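Local coordinates for cytochrome C-type biogenesis protein ccmF (Thermus thermophilus, PDB 6ZMQ) that binds heme in the membrane and probably acts as the lyase that attaches it to cytochrome c during c-type cytochrome maturation, at residues L412-L417 with L466-Y471; L440-A445 with I476-R481; A514-A519 with W631-L636. All blocks are in the same frame, centred on the assembly; numbering follows the deposited sequence.

Contact 1: residues L412-L417 with L466-Y471; sequences LGAGIL and LGLFLY. With PTY (phosphatidylethanolamine), chain H.
Leu417 and Leu468 mark the closest backbone approach, with 6.9 Å from CA to CA, between two helix segments that run nearly parallel: their axes come to 10.6 Å at an angle of 19°. At this spacing side chains must bridge the gap, and Leu468 makes the largest single contribution. With CG anti to its carbonyl carbon (chi1 -78°), it sends one branch across, and CD1 lands against the backbone of Ala414, 3.8 Å from Ala414 CA, while also touching Ala414 CB. Leu417 meets the same methyl more loosely, Leu417 CD1 lying 4.3 Å from Leu468 CD1. Its other neighbours are lipid: CG and CD1 lie beside C41 of one phosphatidylethanolamine tail, and Ile416 CD1 reaches C43 of that tail at 3.7 Å. The second tail passes Ala414, whose CB is 3.8 Å from C16. Replacing Leu417 by an alanine would probably open a gap beside lipid atom C41 and leave Leu468 CD1 resting on Ala414 alone within this pair of segments. One turn further on, the edge of the Tyr471 ring meets Leu417 O in the ring plane, with CE2 3.6 Å from that oxygen. The Tyr471 hydroxyl is hydrogen-bonded to Leu418 O. Ile416 also belongs to the heme pocket, and the side chain of Leu417 is about 6 Å from the heme. No hydrogen bond joins the two segments, so their cohesion is chiefly apolar, with the phospholipid tails serving as additional packing material along helix 402-422.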
loop_
_atom_site.group_PDB
_atom_site.type_symbol
_atom_site.label_atom_id
_atom_site.label_comp_id
_atom_site.label_asym_id
_atom_site.label_seq_id
_atom_site.Cartn_x
_atom_site.Cartn_y
_atom_site.Cartn_z
ATOM N N LEU A 412 14.403 14.179 5.598
ATOM C CA LEU A 412 14.636 12.886 4.965
ATOM C C LEU A 412 14.001 12.835 3.573
ATOM O O LEU A 412 14.563 12.244 2.636
ATOM C CB LEU A 412 14.093 11.786 5.879
ATOM C CG LEU A 412 14.843 11.593 7.204
ATOM C CD1 LEU A 412 14.469 10.264 7.793
ATOM C CD2 LEU A 412 16.351 11.695 7.064
ATOM N N GLY A 413 12.840 13.479 3.421
ATOM C CA GLY A 413 12.237 13.631 2.109
ATOM C C GLY A 413 13.049 14.513 1.181
ATOM O O GLY A 413 13.162 14.220 -0.015
ATOM N N ALA A 414 13.632 15.593 1.723
ATOM C CA ALA A 414 14.559 16.424 0.952
ATOM C C ALA A 414 15.792 15.639 0.511
ATOM O O ALA A 414 16.264 15.787 -0.628
ATOM C CB ALA A 414 14.966 17.646 1.777
ATOM N N GLY A 415 16.280 14.749 1.378
ATOM C CA GLY A 415 17.433 13.942 1.033
ATOM C C GLY A 415 17.178 12.906 -0.040
ATOM O O GLY A 415 18.016 12.725 -0.932
ATOM N N ILE A 416 16.022 12.232 -0.005
ATOM C CA ILE A 416 15.743 11.261 -1.066
ATOM C C ILE A 416 15.388 11.969 -2.372
ATOM O O ILE A 416 15.727 11.483 -3.456
ATOM C CB ILE A 416 14.677 10.219 -0.658
ATOM C CG1 ILE A 416 13.276 10.797 -0.458
ATOM C CG2 ILE A 416 15.135 9.479 0.576
ATOM C CD1 ILE A 416 12.282 9.768 -0.003
ATOM N N LEU A 417 14.722 13.132 -2.301
ATOM C CA LEU A 417 14.436 13.881 -3.524
ATOM C C LEU A 417 15.693 14.474 -4.141
ATOM O O LEU A 417 15.730 14.692 -5.354
ATOM C CB LEU A 417 13.425 15.000 -3.254
ATOM C CG LEU A 417 11.944 14.660 -3.202
ATOM C CD1 LEU A 417 11.173 15.933 -2.881
ATOM C CD2 LEU A 417 11.392 13.954 -4.445
ATOM N N LEU A 466 10.214 23.938 -4.142
ATOM C CA LEU A 466 10.192 24.338 -5.550
ATOM C C LEU A 466 11.561 24.158 -6.197
ATOM O O LEU A 466 11.659 23.686 -7.341
ATOM C CB LEU A 466 9.741 25.795 -5.675
ATOM C CG LEU A 466 9.646 26.400 -7.081
ATOM C CD1 LEU A 466 8.812 25.551 -8.037
ATOM C CD2 LEU A 466 9.127 27.829 -7.024
ATOM N N GLY A 467 12.620 24.525 -5.464
ATOM C CA GLY A 467 13.977 24.303 -5.939
ATOM C C GLY A 467 14.308 22.835 -6.133
ATOM O O GLY A 467 14.961 22.457 -7.111
ATOM N N LEU A 468 13.811 21.986 -5.228
ATOM C CA LEU A 468 14.038 20.545 -5.318
ATOM C C LEU A 468 13.326 19.932 -6.517
ATOM O O LEU A 468 13.895 19.085 -7.216
ATOM C CB LEU A 468 13.571 19.856 -4.040
ATOM C CG LEU A 468 14.479 19.935 -2.819
ATOM C CD1 LEU A 468 13.941 19.018 -1.742
ATOM C CD2 LEU A 468 15.902 19.585 -3.195
ATOM N N PHE A 469 12.085 20.359 -6.772
ATOM C CA PHE A 469 11.351 19.872 -7.939
ATOM C C PHE A 469 11.975 20.353 -9.248
ATOM O O PHE A 469 11.991 19.611 -10.238
ATOM C CB PHE A 469 9.892 20.307 -7.864
ATOM C CG PHE A 469 9.102 20.008 -9.112
ATOM C CD1 PHE A 469 8.740 18.692 -9.403
ATOM C CD2 PHE A 469 8.725 21.033 -9.988
ATOM C CE1 PHE A 469 8.019 18.383 -10.539
ATOM C CE2 PHE A 469 8.000 20.757 -11.143
ATOM C CZ PHE A 469 7.638 19.419 -11.425
ATOM N N LEU A 470 12.454 21.604 -9.284
ATOM C CA LEU A 470 13.086 22.124 -10.498
ATOM C C LEU A 470 14.415 21.431 -10.769
ATOM O O LEU A 470 14.723 21.088 -11.918
ATOM C CB LEU A 470 13.268 23.639 -10.392
ATOM C CG LEU A 470 12.076 24.425 -10.939
ATOM C CD1 LEU A 470 11.931 25.782 -10.289
ATOM C CD2 LEU A 470 12.204 24.572 -12.455
ATOM N N TYR A 471 15.186 21.185 -9.707
ATOM C CA TYR A 471 16.384 20.352 -9.764
ATOM C C TYR A 471 16.065 18.936 -10.247
ATOM O O TYR A 471 16.828 18.345 -11.023
ATOM C CB TYR A 471 17.004 20.328 -8.362
ATOM C CG TYR A 471 17.809 19.098 -8.032
ATOM C CD1 TYR A 471 19.084 18.937 -8.550
ATOM C CD2 TYR A 471 17.292 18.090 -7.219
ATOM C CE1 TYR A 471 19.829 17.816 -8.267
ATOM C CE2 TYR A 471 18.021 16.959 -6.950
ATOM C CZ TYR A 471 19.296 16.832 -7.467
ATOM O OH TYR A 471 20.041 15.716 -7.183
HETATM C C1 PTY H . 6.544 23.474 7.319
HETATM C C2 PTY H . 11.935 21.982 11.239
HETATM C C3 PTY H . 11.597 23.440 10.933
HETATM O O4 PTY H . 5.831 22.373 6.836
HETATM C C5 PTY H . 8.801 24.548 7.372
HETATM C C6 PTY H . 7.995 23.361 6.851
HETATM O O7 PTY H . 8.044 23.327 5.452
HETATM C C8 PTY H . 8.533 22.115 4.951
HETATM O O10 PTY H . 7.799 21.369 4.388
HETATM C C11 PTY H . 10.005 21.755 5.159
HETATM C C12 PTY H . 10.751 21.656 3.830
HETATM C C13 PTY H . 12.191 22.130 4.042
HETATM C C14 PTY H . 12.989 21.058 4.785
HETATM C C15 PTY H . 14.449 21.485 4.929
HETATM C C16 PTY H . 15.370 20.669 4.015
HETATM C C17 PTY H . 16.751 21.333 4.001
HETATM C C18 PTY H . 17.779 20.539 3.185
HETATM C C19 PTY H . 18.994 21.439 2.926
HETATM C C20 PTY H . 19.783 21.042 1.672
HETATM C C21 PTY H . 20.647 22.227 1.221
HETATM C C22 PTY H . 22.142 21.904 1.313
HETATM C C23 PTY H . 22.977 23.046 0.721
HETATM C C24 PTY H . 24.375 22.546 0.347
HETATM C C25 PTY H . 25.045 23.531 -0.610
HETATM C C26 PTY H . 25.827 22.743 -1.658
HETATM C C27 PTY H . 27.321 22.858 -1.368
HETATM C C28 PTY H . 28.048 21.660 -1.974
HETATM C C29 PTY H . 27.699 20.412 -1.166
HETATM C C30 PTY H . 4.980 21.774 7.771
HETATM C C31 PTY H . 4.683 20.275 7.697
HETATM O O30 PTY H . 4.478 22.425 8.622
HETATM C C32 PTY H . 5.658 19.586 6.745
HETATM C C33 PTY H . 5.391 18.081 6.737
HETATM C C34 PTY H . 6.648 17.348 6.276
HETATM C C35 PTY H . 6.854 17.586 4.783
HETATM C C36 PTY H . 6.995 16.239 4.081
HETATM C C37 PTY H . 7.921 16.376 2.874
HETATM C C38 PTY H . 8.089 14.987 2.269
HETATM C C39 PTY H . 8.421 15.111 0.788
HETATM C C40 PTY H . 8.078 13.804 0.082
HETATM C C41 PTY H . 9.248 13.448 -0.832
HETATM C C42 PTY H . 8.895 12.231 -1.681
HETATM C C43 PTY H . 8.832 11.005 -0.775
HETATM C C44 PTY H . 8.864 9.725 -1.609
HETATM P P1 PTY H . 9.729 24.890 9.822
HETATM O O11 PTY H . 10.609 23.502 9.940
HETATM O O12 PTY H . 10.630 26.026 9.405
HETATM O O13 PTY H . 9.140 25.216 11.172
HETATM O O14 PTY H . 8.506 24.721 8.729
HETATM N N1 PTY H . 13.141 21.896 12.047
#

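Contact 2: residues L440-A445 with I476-R481; sequences LVLLLA and IYLLAR
Leu478 makes both contacts that the segment 476-481 has with Val441 and Leu442, and its neighbours in sequence turn to other parts of the fold. Ile476 comes first and faces away from helix 439-454; its side chain lies on Leu507 and His510 of helix 501-525, and His510 is an axial ligand of the heme iron. Tyr477 is on the surface and packs within its own helix, one ring face meeting Arg481 CB, which sits 4.1 Å above the ring plane toward the rim. Leu478 then points across. CG is anti to the carbonyl carbon (chi1 -74°), and this directs the CD1 branch at the opposing helix. Val441 reaches out to meet it tip to tip, Val441 CG1 being 3.8 Å from Leu478 CD1. Leu442 approaches differently: it slides past Leu478 in the opposite direction, so that the contact falls at the branch point, with Leu442 CG 4.1 Å from Leu478 CD1. Leu479 packs on Pro424, Leu425 and Leu507. The evidence is of a loose apposition: the nearest CA atoms, those of Leu442 and Leu478, are 8.9 Å apart, only 103 Å² is buried in total, and no hydrogen bond crosses. Leu442 adds to it by packing on Tyr471, Ala474 and Ala475, further back along helix 460-484. The two helices are consecutive and joined by a short connection, and the segments lie near the ends remote from that turn, as at the open end of a transmembrane helical hairpin.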
loop_
_atom_site.group_PDB
_atom_site.type_symbol
_atom_site.label_atom_id
_atom_site.label_comp_id
_atom_site.label_asym_id
_atom_site.label_seq_id
_atom_site.Cartn_x
_atom_site.Cartn_y
_atom_site.Cartn_z
ATOM N N LEU A 440 26.787 21.273 -11.178
ATOM C CA LEU A 440 26.497 22.701 -11.247
ATOM C C LEU A 440 25.101 22.992 -11.787
ATOM O O LEU A 440 24.347 23.737 -11.150
ATOM C CB LEU A 440 27.546 23.427 -12.089
ATOM C CG LEU A 440 28.850 23.749 -11.368
ATOM C CD1 LEU A 440 30.019 23.654 -12.316
ATOM C CD2 LEU A 440 28.754 25.137 -10.729
ATOM N N VAL A 441 24.758 22.445 -12.975
ATOM C CA VAL A 441 23.533 22.889 -13.661
ATOM C C VAL A 441 22.297 22.450 -12.882
ATOM O O VAL A 441 21.343 23.225 -12.711
ATOM C CB VAL A 441 23.513 22.438 -15.142
ATOM C CG1 VAL A 441 23.647 20.941 -15.330
ATOM C CG2 VAL A 441 22.269 22.965 -15.870
ATOM N N LEU A 442 22.385 21.263 -12.269
ATOM C CA LEU A 442 21.396 20.791 -11.307
ATOM C C LEU A 442 21.279 21.731 -10.121
ATOM O O LEU A 442 20.173 22.205 -9.814
ATOM C CB LEU A 442 21.787 19.397 -10.823
ATOM C CG LEU A 442 21.541 18.291 -11.830
ATOM C CD1 LEU A 442 22.144 16.978 -11.363
ATOM C CD2 LEU A 442 20.058 18.191 -12.035
ATOM N N LEU A 443 22.435 22.107 -9.541
ATOM C CA LEU A 443 22.469 23.063 -8.439
ATOM C C LEU A 443 21.948 24.408 -8.903
ATOM O O LEU A 443 21.195 25.058 -8.168
ATOM C CB LEU A 443 23.892 23.198 -7.879
ATOM C CG LEU A 443 24.230 23.487 -6.406
ATOM C CD1 LEU A 443 25.718 23.232 -6.167
ATOM C CD2 LEU A 443 23.858 24.907 -5.973
ATOM N N LEU A 444 22.249 24.762 -10.168
ATOM C CA LEU A 444 21.761 25.997 -10.775
ATOM C C LEU A 444 20.249 26.009 -10.812
ATOM O O LEU A 444 19.624 26.960 -10.312
ATOM C CB LEU A 444 22.336 26.166 -12.181
ATOM C CG LEU A 444 21.838 27.391 -12.951
ATOM C CD1 LEU A 444 23.002 28.261 -13.391
ATOM C CD2 LEU A 444 21.003 26.975 -14.165
ATOM N N ALA A 445 19.662 24.886 -11.272
ATOM C CA ALA A 445 18.213 24.728 -11.276
ATOM C C ALA A 445 17.672 24.773 -9.860
ATOM O O ALA A 445 16.719 25.525 -9.587
ATOM C CB ALA A 445 17.830 23.417 -11.955
ATOM N N ILE A 476 15.845 14.735 -14.660
ATOM C CA ILE A 476 15.101 13.889 -15.595
ATOM C C ILE A 476 15.456 14.247 -17.034
ATOM O O ILE A 476 15.722 13.359 -17.863
ATOM C CB ILE A 476 13.584 14.001 -15.339
ATOM C CG1 ILE A 476 13.237 13.495 -13.938
ATOM C CG2 ILE A 476 12.765 13.298 -16.428
ATOM C CD1 ILE A 476 13.213 12.023 -13.797
ATOM N N TYR A 477 15.548 15.555 -17.329
ATOM C CA TYR A 477 15.975 15.988 -18.661
ATOM C C TYR A 477 17.428 15.617 -18.960
ATOM O O TYR A 477 17.734 15.229 -20.091
ATOM C CB TYR A 477 15.787 17.496 -18.855
ATOM C CG TYR A 477 16.305 17.928 -20.220
ATOM C CD1 TYR A 477 15.766 17.390 -21.392
ATOM C CD2 TYR A 477 17.394 18.792 -20.336
ATOM C CE1 TYR A 477 16.266 17.741 -22.640
ATOM C CE2 TYR A 477 17.903 19.147 -21.580
ATOM C CZ TYR A 477 17.332 18.619 -22.725
ATOM O OH TYR A 477 17.828 18.973 -23.957
ATOM N N LEU A 478 18.333 15.731 -17.979
ATOM C CA LEU A 478 19.742 15.412 -18.230
ATOM C C LEU A 478 19.938 13.922 -18.481
ATOM O O LEU A 478 20.726 13.527 -19.353
ATOM C CB LEU A 478 20.616 15.866 -17.062
ATOM C CG LEU A 478 20.865 17.367 -16.935
ATOM C CD1 LEU A 478 21.876 17.660 -15.833
ATOM C CD2 LEU A 478 21.278 17.975 -18.259
ATOM N N LEU A 479 19.170 13.094 -17.765
ATOM C CA LEU A 479 19.165 11.655 -17.989
ATOM C C LEU A 479 18.616 11.305 -19.367
ATOM O O LEU A 479 19.214 10.492 -20.083
ATOM C CB LEU A 479 18.341 11.000 -16.886
ATOM C CG LEU A 479 19.172 10.672 -15.653
ATOM C CD1 LEU A 479 18.253 10.402 -14.512
ATOM C CD2 LEU A 479 20.063 9.463 -15.921
ATOM N N ALA A 480 17.516 11.952 -19.774
ATOM C CA ALA A 480 16.930 11.683 -21.087
ATOM C C ALA A 480 17.827 12.167 -22.222
ATOM O O ALA A 480 17.937 11.494 -23.253
ATOM C CB ALA A 480 15.546 12.324 -21.190
ATOM N N ARG A 481 18.472 13.328 -22.051
ATOM C CA ARG A 481 19.364 13.869 -23.077
ATOM C C ARG A 481 20.605 13.002 -23.239
ATOM O O ARG A 481 21.012 12.681 -24.363
ATOM C CB ARG A 481 19.760 15.318 -22.765
ATOM C CG ARG A 481 20.501 15.955 -23.951
ATOM C CD ARG A 481 21.780 16.740 -23.639
ATOM N NE ARG A 481 21.635 17.773 -22.621
ATOM C CZ ARG A 481 22.664 18.388 -22.052
ATOM N NH1 ARG A 481 23.901 18.067 -22.405
ATOM N NH2 ARG A 481 22.462 19.333 -21.147
#

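Contact 3: residues A514-A519 with W631-L636; sequences ALMGLA and WVAGGL
Ala633 packs against Leu515 and Met516 where two membrane-spanning helices, 501-525 and 627-644, run nearly antiparallel. Their short segments meet at 164° between chain directions, with an axis separation of 8.8 Å. The backbones are nearest at Leu515 and Ala633, whose CA atoms are 6.1 Å apart, and the small side chain of Ala633 is consistent with so close an approach. Its single methyl points toward the other helix and is touched by two consecutive residues: Ala633 CB lies 3.8 Å from Leu515 CG and 3.7 Å from Met516 CG. Leu515 holds CG anti to the backbone N (chi1 -170°), which extends the side chain across to helix 627-644, so that CB, CG and CD2 all lie against that methyl. CD2 also reaches Leu636 CD1 at 4.0 Å. Leu515 and Leu636 cross at about a right angle, and one methyl of each meets the other at the border of the interface. Met516 leaves from the other flank, its chain bent at the end, and its side chain also touches Met630 and Met637 of helix 627-644, Met242 of helix 224-247, and a bound detergent, dodecyl-beta-D-maltoside. The Trp631 ring makes edge-to-face contacts with Trp243 and Phe604. No hydrogen bond links the segments, and the 185 Å² buried between them comes mainly from Leu515, Ala633 and Met516. Between the two helices the chain makes a long excursion rich in beta strands, so the contact brings together the helix that leads into the strand region and the one that returns from it, a close antiparallel transmembrane pair built on a small residue.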
loop_
_atom_site.group_PDB
_atom_site.type_symbol
_atom_site.label_atom_id
_atom_site.label_comp_id
_atom_site.label_asym_id
_atom_site.label_seq_id
_atom_site.Cartn_x
_atom_site.Cartn_y
_atom_site.Cartn_z
ATOM N N ALA A 514 8.729 13.412 -7.688
ATOM C CA ALA A 514 9.227 14.799 -7.608
ATOM C C ALA A 514 8.084 15.797 -7.440
ATOM O O ALA A 514 8.237 16.733 -6.660
ATOM C CB ALA A 514 9.987 15.076 -8.859
ATOM N N LEU A 515 7.025 15.621 -8.231
ATOM C CA LEU A 515 5.803 16.397 -8.244
ATOM C C LEU A 515 5.016 16.237 -6.948
ATOM O O LEU A 515 4.453 17.224 -6.450
ATOM C CB LEU A 515 4.964 15.935 -9.441
ATOM C CG LEU A 515 3.694 16.582 -10.011
ATOM C CD1 LEU A 515 3.712 18.104 -9.954
ATOM C CD2 LEU A 515 3.477 16.080 -11.436
ATOM N N MET A 516 5.068 15.049 -6.330
ATOM C CA MET A 516 4.428 14.868 -5.026
ATOM C C MET A 516 5.194 15.527 -3.885
ATOM O O MET A 516 4.571 15.955 -2.917
ATOM C CB MET A 516 4.219 13.391 -4.697
ATOM C CG MET A 516 2.937 12.794 -5.260
ATOM S SD MET A 516 2.338 11.285 -4.455
ATOM C CE MET A 516 2.855 11.514 -2.753
ATOM N N GLY A 517 6.528 15.574 -3.947
ATOM C CA GLY A 517 7.287 16.301 -2.935
ATOM C C GLY A 517 6.965 17.784 -2.921
ATOM O O GLY A 517 6.737 18.368 -1.844
ATOM N N LEU A 518 6.881 18.394 -4.124
ATOM C CA LEU A 518 6.393 19.776 -4.238
ATOM C C LEU A 518 4.971 19.929 -3.702
ATOM O O LEU A 518 4.696 20.861 -2.936
ATOM C CB LEU A 518 6.470 20.282 -5.688
ATOM C CG LEU A 518 6.048 21.741 -6.011
ATOM C CD1 LEU A 518 6.887 22.328 -7.110
ATOM C CD2 LEU A 518 4.571 21.923 -6.459
ATOM N N ALA A 519 4.058 19.042 -4.121
ATOM C CA ALA A 519 2.645 19.148 -3.751
ATOM C C ALA A 519 2.435 18.991 -2.243
ATOM O O ALA A 519 1.654 19.734 -1.634
ATOM C CB ALA A 519 1.833 18.105 -4.525
ATOM N N TRP A 631 -2.389 14.077 -7.144
ATOM C CA TRP A 631 -3.035 12.895 -7.712
ATOM C C TRP A 631 -2.749 12.734 -9.197
ATOM O O TRP A 631 -2.824 11.616 -9.720
ATOM C CB TRP A 631 -4.526 12.937 -7.442
ATOM C CG TRP A 631 -4.723 12.774 -6.005
ATOM C CD1 TRP A 631 -3.922 12.075 -5.147
ATOM C CD2 TRP A 631 -5.707 13.407 -5.208
ATOM N NE1 TRP A 631 -4.386 12.194 -3.859
ATOM C CE2 TRP A 631 -5.483 13.011 -3.873
ATOM C CE3 TRP A 631 -6.781 14.248 -5.491
ATOM C CZ2 TRP A 631 -6.288 13.429 -2.837
ATOM C CZ3 TRP A 631 -7.572 14.655 -4.460
ATOM C CH2 TRP A 631 -7.329 14.246 -3.155
ATOM N N VAL A 632 -2.445 13.827 -9.907
ATOM C CA VAL A 632 -1.985 13.635 -11.285
ATOM C C VAL A 632 -0.588 13.011 -11.268
ATOM O O VAL A 632 -0.247 12.219 -12.153
ATOM C CB VAL A 632 -2.059 14.937 -12.127
ATOM C CG1 VAL A 632 -1.050 16.008 -11.720
ATOM C CG2 VAL A 632 -1.964 14.628 -13.608
ATOM N N ALA A 633 0.191 13.264 -10.205
ATOM C CA ALA A 633 1.448 12.559 -9.992
ATOM C C ALA A 633 1.216 11.094 -9.638
ATOM O O ALA A 633 1.987 10.223 -10.054
ATOM C CB ALA A 633 2.240 13.254 -8.892
ATOM N N GLY A 634 0.193 10.808 -8.827
ATOM C CA GLY A 634 -0.186 9.415 -8.578
ATOM C C GLY A 634 -0.580 8.660 -9.837
ATOM O O GLY A 634 -0.189 7.501 -10.039
ATOM N N GLY A 635 -1.364 9.317 -10.698
ATOM C CA GLY A 635 -1.635 8.790 -12.029
ATOM C C GLY A 635 -0.390 8.603 -12.880
ATOM O O GLY A 635 -0.301 7.648 -13.659
ATOM N N LEU A 636 0.583 9.520 -12.759
ATOM C CA LEU A 636 1.822 9.390 -13.525
ATOM C C LEU A 636 2.652 8.201 -13.039
ATOM O O LEU A 636 3.270 7.497 -13.846
ATOM C CB LEU A 636 2.626 10.687 -13.450
ATOM C CG LEU A 636 2.173 11.802 -14.406
ATOM C CD1 LEU A 636 2.806 13.136 -14.027
ATOM C CD2 LEU A 636 2.486 11.468 -15.859
#

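Following the chain, contact 1 opens on helix 402-422 and contact 2 on helix 439-454; both then close on helix 460-484, contact 1 first. Their segments therefore alternate, and the two loops cross, tying three successive helices into one bundle. They also touch directly, Tyr471 O lying 3.4 Å from Leu442 CD2. Only afterwards does contact 3 start, on helix 501-525; it closes on helix 627-644, spanning 111 residues that hold the beta-stranded region. It is in series with the others, yet joined to contact 1 through Phe469, whose CD2 is 3.7 Å from Leu518 CD1. Contacts 2 and 3 do not touch.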